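PDB 6GGR: bacteriophage virulence determinant from Salmonella enterica subsp. enterica serovar Typhimurium str. 14028S, which probably acts as a zinc-dependent protease of the PipA family, a phage-encoded virulence factor directed at host-cell proteins. Local coordinates for residues 38-49 / 71-82. Numbering follows the deposited sequence.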
loop_
_atom_site.group_PDB
_atom_site.type_symbol
_atom_site.label_atom_id
_atom_site.label_comp_id
_atom_site.label_asym_id
_atom_site.label_seq_id
_atom_site.Cartn_x
_atom_site.Cartn_y
_atom_site.Cartn_z
ATOM N N ALA B 38 -9.453 6.551 -31.237
ATOM C CA ALA B 38 -10.627 6.064 -30.513
ATOM C C ALA B 38 -11.309 4.964 -31.325
ATOM O O ALA B 38 -12.432 5.103 -31.814
ATOM C CB ALA B 38 -11.581 7.213 -30.223
ATOM N N ARG B 39 -10.601 3.842 -31.460
ATOM C CA ARG B 39 -11.081 2.742 -32.284
ATOM C C ARG B 39 -11.793 1.651 -31.493
ATOM O O ARG B 39 -12.451 0.802 -32.103
ATOM C CB ARG B 39 -9.923 2.125 -33.080
ATOM C CG ARG B 39 -8.806 1.508 -32.264
ATOM C CD ARG B 39 -7.813 0.817 -33.193
ATOM N NE ARG B 39 -6.489 0.645 -32.597
ATOM C CZ ARG B 39 -6.073 -0.445 -31.958
ATOM N NH1 ARG B 39 -4.844 -0.489 -31.459
ATOM N NH2 ARG B 39 -6.876 -1.494 -31.810
ATOM N N LEU B 40 -11.690 1.651 -30.166
ATOM C CA LEU B 40 -12.462 0.743 -29.330
ATOM C C LEU B 40 -13.710 1.450 -28.818
ATOM O O LEU B 40 -13.754 2.678 -28.702
ATOM C CB LEU B 40 -11.637 0.239 -28.146
ATOM C CG LEU B 40 -10.196 -0.199 -28.414
ATOM C CD1 LEU B 40 -9.573 -0.724 -27.132
ATOM C CD2 LEU B 40 -10.125 -1.247 -29.508
ATOM N N GLU B 41 -14.731 0.655 -28.504
ATOM C CA GLU B 41 -15.987 1.198 -28.007
ATOM C C GLU B 41 -15.897 1.380 -26.495
ATOM O O GLU B 41 -15.716 0.389 -25.778
ATOM C CB GLU B 41 -17.145 0.280 -28.359
ATOM C CG GLU B 41 -18.457 1.016 -28.626
ATOM C CD GLU B 41 -19.208 1.357 -27.355
ATOM O OE1 GLU B 41 -19.403 0.451 -26.517
ATOM O OE2 GLU B 41 -19.598 2.531 -27.195
ATOM N N PRO B 42 -16.012 2.608 -25.971
ATOM C CA PRO B 42 -15.797 2.813 -24.525
ATOM C C PRO B 42 -16.639 1.927 -23.618
ATOM O O PRO B 42 -16.128 1.434 -22.605
ATOM C CB PRO B 42 -16.150 4.295 -24.340
ATOM C CG PRO B 42 -15.840 4.915 -25.644
ATOM C CD PRO B 42 -16.194 3.886 -26.681
ATOM N N MET B 43 -17.916 1.719 -23.936
ATOM C CA MET B 43 -18.787 0.958 -23.045
ATOM C C MET B 43 -18.468 -0.533 -23.021
ATOM O O MET B 43 -19.183 -1.280 -22.345
ATOM C CB MET B 43 -20.248 1.176 -23.441
ATOM C CG MET B 43 -20.859 2.432 -22.835
ATOM S SD MET B 43 -22.388 2.951 -23.641
ATOM C CE MET B 43 -21.740 3.827 -25.064
ATOM N N CYS B 44 -17.429 -0.983 -23.725
ATOM C CA CYS B 44 -16.984 -2.370 -23.673
ATOM C C CYS B 44 -15.607 -2.527 -23.042
ATOM O O CYS B 44 -15.093 -3.650 -22.983
ATOM C CB CYS B 44 -16.970 -2.972 -25.082
ATOM S SG CYS B 44 -18.599 -3.106 -25.848
ATOM N N LEU B 45 -14.997 -1.437 -22.568
ATOM C CA LEU B 45 -13.647 -1.514 -22.019
ATOM C C LEU B 45 -13.605 -2.366 -20.757
ATOM O O LEU B 45 -12.628 -3.086 -20.517
ATOM C CB LEU B 45 -13.125 -0.110 -21.722
ATOM C CG LEU B 45 -13.030 0.853 -22.905
ATOM C CD1 LEU B 45 -12.798 2.268 -22.406
ATOM C CD2 LEU B 45 -11.920 0.440 -23.849
ATOM N N ALA B 46 -14.646 -2.283 -19.925
ATOM C CA ALA B 46 -14.683 -3.077 -18.701
ATOM C C ALA B 46 -14.603 -4.568 -19.012
ATOM O O ALA B 46 -13.809 -5.299 -18.407
ATOM C CB ALA B 46 -15.952 -2.758 -17.913
ATOM N N GLU B 47 -15.433 -5.038 -19.948
ATOM C CA GLU B 47 -15.374 -6.438 -20.359
ATOM C C GLU B 47 -14.006 -6.787 -20.929
ATOM O O GLU B 47 -13.516 -7.908 -20.748
ATOM C CB GLU B 47 -16.470 -6.732 -21.386
ATOM C CG GLU B 47 -17.809 -7.127 -20.777
ATOM C CD GLU B 47 -18.928 -7.184 -21.799
ATOM O OE1 GLU B 47 -18.643 -7.449 -22.987
ATOM O OE2 GLU B 47 -20.096 -6.956 -21.415
ATOM N N TYR B 48 -13.374 -5.841 -21.625
ATOM C CA TYR B 48 -12.057 -6.101 -22.195
ATOM C C TYR B 48 -10.991 -6.234 -21.115
ATOM O O TYR B 48 -10.018 -6.972 -21.296
ATOM C CB TYR B 48 -11.671 -4.985 -23.171
ATOM C CG TYR B 48 -12.596 -4.819 -24.366
ATOM C CD1 TYR B 48 -13.561 -5.773 -24.672
ATOM C CD2 TYR B 48 -12.497 -3.706 -25.193
ATOM C CE1 TYR B 48 -14.400 -5.620 -25.758
ATOM C CE2 TYR B 48 -13.333 -3.545 -26.283
ATOM C CZ TYR B 48 -14.282 -4.506 -26.560
ATOM O OH TYR B 48 -15.120 -4.357 -27.641
ATOM N N LEU B 49 -11.152 -5.535 -19.992
ATOM C CA LEU B 49 -10.144 -5.549 -18.938
ATOM C C LEU B 49 -10.420 -6.612 -17.879
ATOM O O LEU B 49 -9.477 -7.222 -17.364
ATOM C CB LEU B 49 -10.061 -4.171 -18.275
ATOM C CG LEU B 49 -8.980 -3.973 -17.207
ATOM C CD1 LEU B 49 -7.609 -3.798 -17.839
ATOM C CD2 LEU B 49 -9.314 -2.789 -16.314
ATOM N N ARG B 71 -17.261 -2.648 -10.234
ATOM C CA ARG B 71 -17.214 -2.751 -11.690
ATOM C C ARG B 71 -17.993 -1.619 -12.350
ATOM O O ARG B 71 -17.561 -1.069 -13.370
ATOM C CB ARG B 71 -17.765 -4.101 -12.151
ATOM C CG ARG B 71 -17.365 -4.447 -13.577
ATOM C CD ARG B 71 -18.295 -5.462 -14.222
ATOM N NE ARG B 71 -17.884 -5.749 -15.595
ATOM C CZ ARG B 71 -18.285 -5.070 -16.666
ATOM N NH1 ARG B 71 -19.127 -4.050 -16.549
ATOM N NH2 ARG B 71 -17.841 -5.413 -17.867
ATOM N N GLU B 72 -19.159 -1.276 -11.797
ATOM C CA GLU B 72 -19.931 -0.156 -12.326
ATOM C C GLU B 72 -19.104 1.126 -12.307
ATOM O O GLU B 72 -19.053 1.862 -13.298
ATOM C CB GLU B 72 -21.218 0.009 -11.516
ATOM C CG GLU B 72 -22.179 1.054 -12.065
ATOM C CD GLU B 72 -21.980 2.427 -11.452
ATOM O OE1 GLU B 72 -21.652 2.508 -10.249
ATOM O OE2 GLU B 72 -22.152 3.428 -12.177
ATOM N N VAL B 73 -18.439 1.403 -11.183
ATOM C CA VAL B 73 -17.592 2.590 -11.083
ATOM C C VAL B 73 -16.417 2.481 -12.046
ATOM O O VAL B 73 -16.072 3.441 -12.744
ATOM C CB VAL B 73 -17.120 2.789 -9.632
ATOM C CG1 VAL B 73 -16.094 3.926 -9.535
ATOM C CG2 VAL B 73 -18.309 3.074 -8.732
ATOM N N LEU B 74 -15.777 1.310 -12.088
ATOM C CA LEU B 74 -14.641 1.123 -12.984
ATOM C C LEU B 74 -15.045 1.357 -14.433
ATOM O O LEU B 74 -14.288 1.953 -15.209
ATOM C CB LEU B 74 -14.056 -0.281 -12.808
ATOM C CG LEU B 74 -12.901 -0.653 -13.742
ATOM C CD1 LEU B 74 -11.758 0.340 -13.629
ATOM C CD2 LEU B 74 -12.403 -2.053 -13.451
ATOM N N SER B 75 -16.240 0.904 -14.814
ATOM C CA SER B 75 -16.691 1.066 -16.192
ATOM C C SER B 75 -16.868 2.538 -16.547
ATOM O O SER B 75 -16.475 2.969 -17.638
ATOM C CB SER B 75 -17.996 0.299 -16.406
ATOM O OG SER B 75 -18.473 0.463 -17.730
ATOM N N ARG B 76 -17.467 3.323 -15.648
ATOM C CA ARG B 76 -17.616 4.754 -15.898
ATOM C C ARG B 76 -16.259 5.411 -16.108
ATOM O O ARG B 76 -16.059 6.163 -17.068
ATOM C CB ARG B 76 -18.344 5.425 -14.732
ATOM C CG ARG B 76 -19.734 4.891 -14.439
ATOM C CD ARG B 76 -20.429 5.738 -13.381
ATOM N NE ARG B 76 -19.682 5.789 -12.122
ATOM C CZ ARG B 76 -18.780 6.717 -11.809
ATOM N NH1 ARG B 76 -18.488 7.695 -12.657
ATOM N NH2 ARG B 76 -18.163 6.669 -10.636
ATOM N N ILE B 77 -15.311 5.134 -15.212
ATOM C CA ILE B 77 -14.005 5.786 -15.264
ATOM C C ILE B 77 -13.257 5.386 -16.529
ATOM O O ILE B 77 -12.639 6.227 -17.192
ATOM C CB ILE B 77 -13.210 5.451 -13.989
ATOM C CG1 ILE B 77 -13.842 6.176 -12.794
ATOM C CG2 ILE B 77 -11.733 5.830 -14.135
ATOM C CD1 ILE B 77 -13.342 5.713 -11.446
ATOM N N LEU B 78 -13.297 4.100 -16.883
ATOM C CA LEU B 78 -12.687 3.655 -18.133
ATOM C C LEU B 78 -13.299 4.384 -19.321
ATOM O O LEU B 78 -12.588 4.847 -20.218
ATOM C CB LEU B 78 -12.859 2.145 -18.291
ATOM C CG LEU B 78 -12.050 1.247 -17.358
ATOM C CD1 LEU B 78 -12.562 -0.181 -17.442
ATOM C CD2 LEU B 78 -10.574 1.305 -17.706
ATOM N N GLU B 79 -14.629 4.487 -19.341
ATOM C CA GLU B 79 -15.315 5.167 -20.431
ATOM C C GLU B 79 -14.885 6.628 -20.526
ATOM O O GLU B 79 -14.561 7.121 -21.614
ATOM C CB GLU B 79 -16.828 5.049 -20.225
ATOM C CG GLU B 79 -17.678 5.834 -21.204
ATOM C CD GLU B 79 -19.157 5.520 -21.058
ATOM O OE1 GLU B 79 -19.562 5.052 -19.971
ATOM O OE2 GLU B 79 -19.914 5.736 -22.028
ATOM N N ASP B 80 -14.875 7.337 -19.394
ATOM C CA ASP B 80 -14.471 8.742 -19.404
ATOM C C ASP B 80 -13.019 8.897 -19.834
ATOM O O ASP B 80 -12.688 9.800 -20.611
ATOM C CB ASP B 80 -14.676 9.363 -18.023
ATOM C CG ASP B 80 -16.135 9.599 -17.698
ATOM O OD1 ASP B 80 -16.948 9.716 -18.640
ATOM O OD2 ASP B 80 -16.469 9.675 -16.498
ATOM N N ALA B 81 -12.134 8.035 -19.330
ATOM C CA ALA B 81 -10.717 8.158 -19.653
ATOM C C ALA B 81 -10.466 7.933 -21.138
ATOM O O ALA B 81 -9.638 8.620 -21.746
ATOM C CB ALA B 81 -9.903 7.168 -18.825
ATOM N N TYR B 82 -11.167 6.973 -21.739
ATOM C CA TYR B 82 -10.952 6.689 -23.153
ATOM C C TYR B 82 -11.522 7.793 -24.036
ATOM O O TYR B 82 -10.920 8.154 -25.054
ATOM C CB TYR B 82 -11.573 5.343 -23.514
ATOM C CG TYR B 82 -11.007 4.730 -24.775
ATOM C CD1 TYR B 82 -9.847 3.970 -24.739
ATOM C CD2 TYR B 82 -11.630 4.917 -25.999
ATOM C CE1 TYR B 82 -9.325 3.410 -25.887
ATOM C CE2 TYR B 82 -11.119 4.358 -27.152
ATOM C CZ TYR B 82 -9.966 3.608 -27.091
ATOM O OH TYR B 82 -9.458 3.055 -28.242
#
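L45 and Y82 set up the tight part of this contact. With CG beside its own backbone N (chi1 -60°), L45 sends CD1 into the surface of helix 64-84, 3.5 Å from CB of Y82 and 3.4 Å from the carbonyl O of L78, while CD2 sits over one face of the Y82 ring, toward its rim. The backbones are closest at P42 and E79, where P42 CB packs on E79 CG at 3.8 Å, and nearly as close at A46 and S75. A46 CB lies 4.0 Å from CB of S75, and its CA packs against CD1 of L78. R71 reaches in along an extended chain to lay one guanidinium face on A46 CB. Deeper in, L49 CD2 touches a methyl each of L74 and L78. The short helix 45-49, entered through the 3-10 turn at 42-44, thus lies across helix 64-84 with 112° between their directions. In this PipA-family fold the buried end lies near the zinc-binding residues: L49 also packs on I133, L74 reaches F164 of helix 160-173, and the side chain of L49 is about 9 Å from that of H170, which binds zinc in this protein, although no metal is bound to this chain here. At the other end the Y82 ring extends to the 38-42 loop, where L40 N donates to Y82 OH over a long 3.3 Å at 158°. N93 of helix 86-100 also hydrogen-bonds that hydroxyl, so the phenol joins the loop to two helices. The solvent side is looser. A38 makes a light carbon contact with the ring, and M43 CG lies 3.5 Å from E79 OE2, with no polar bond between them. R71 NH2 and E47 N, both donors, form no bond; E47 OE2 stays 4.5 Å from that NH2, well off the guanidinium plane, and at this range the opposite charges probably attract only weakly.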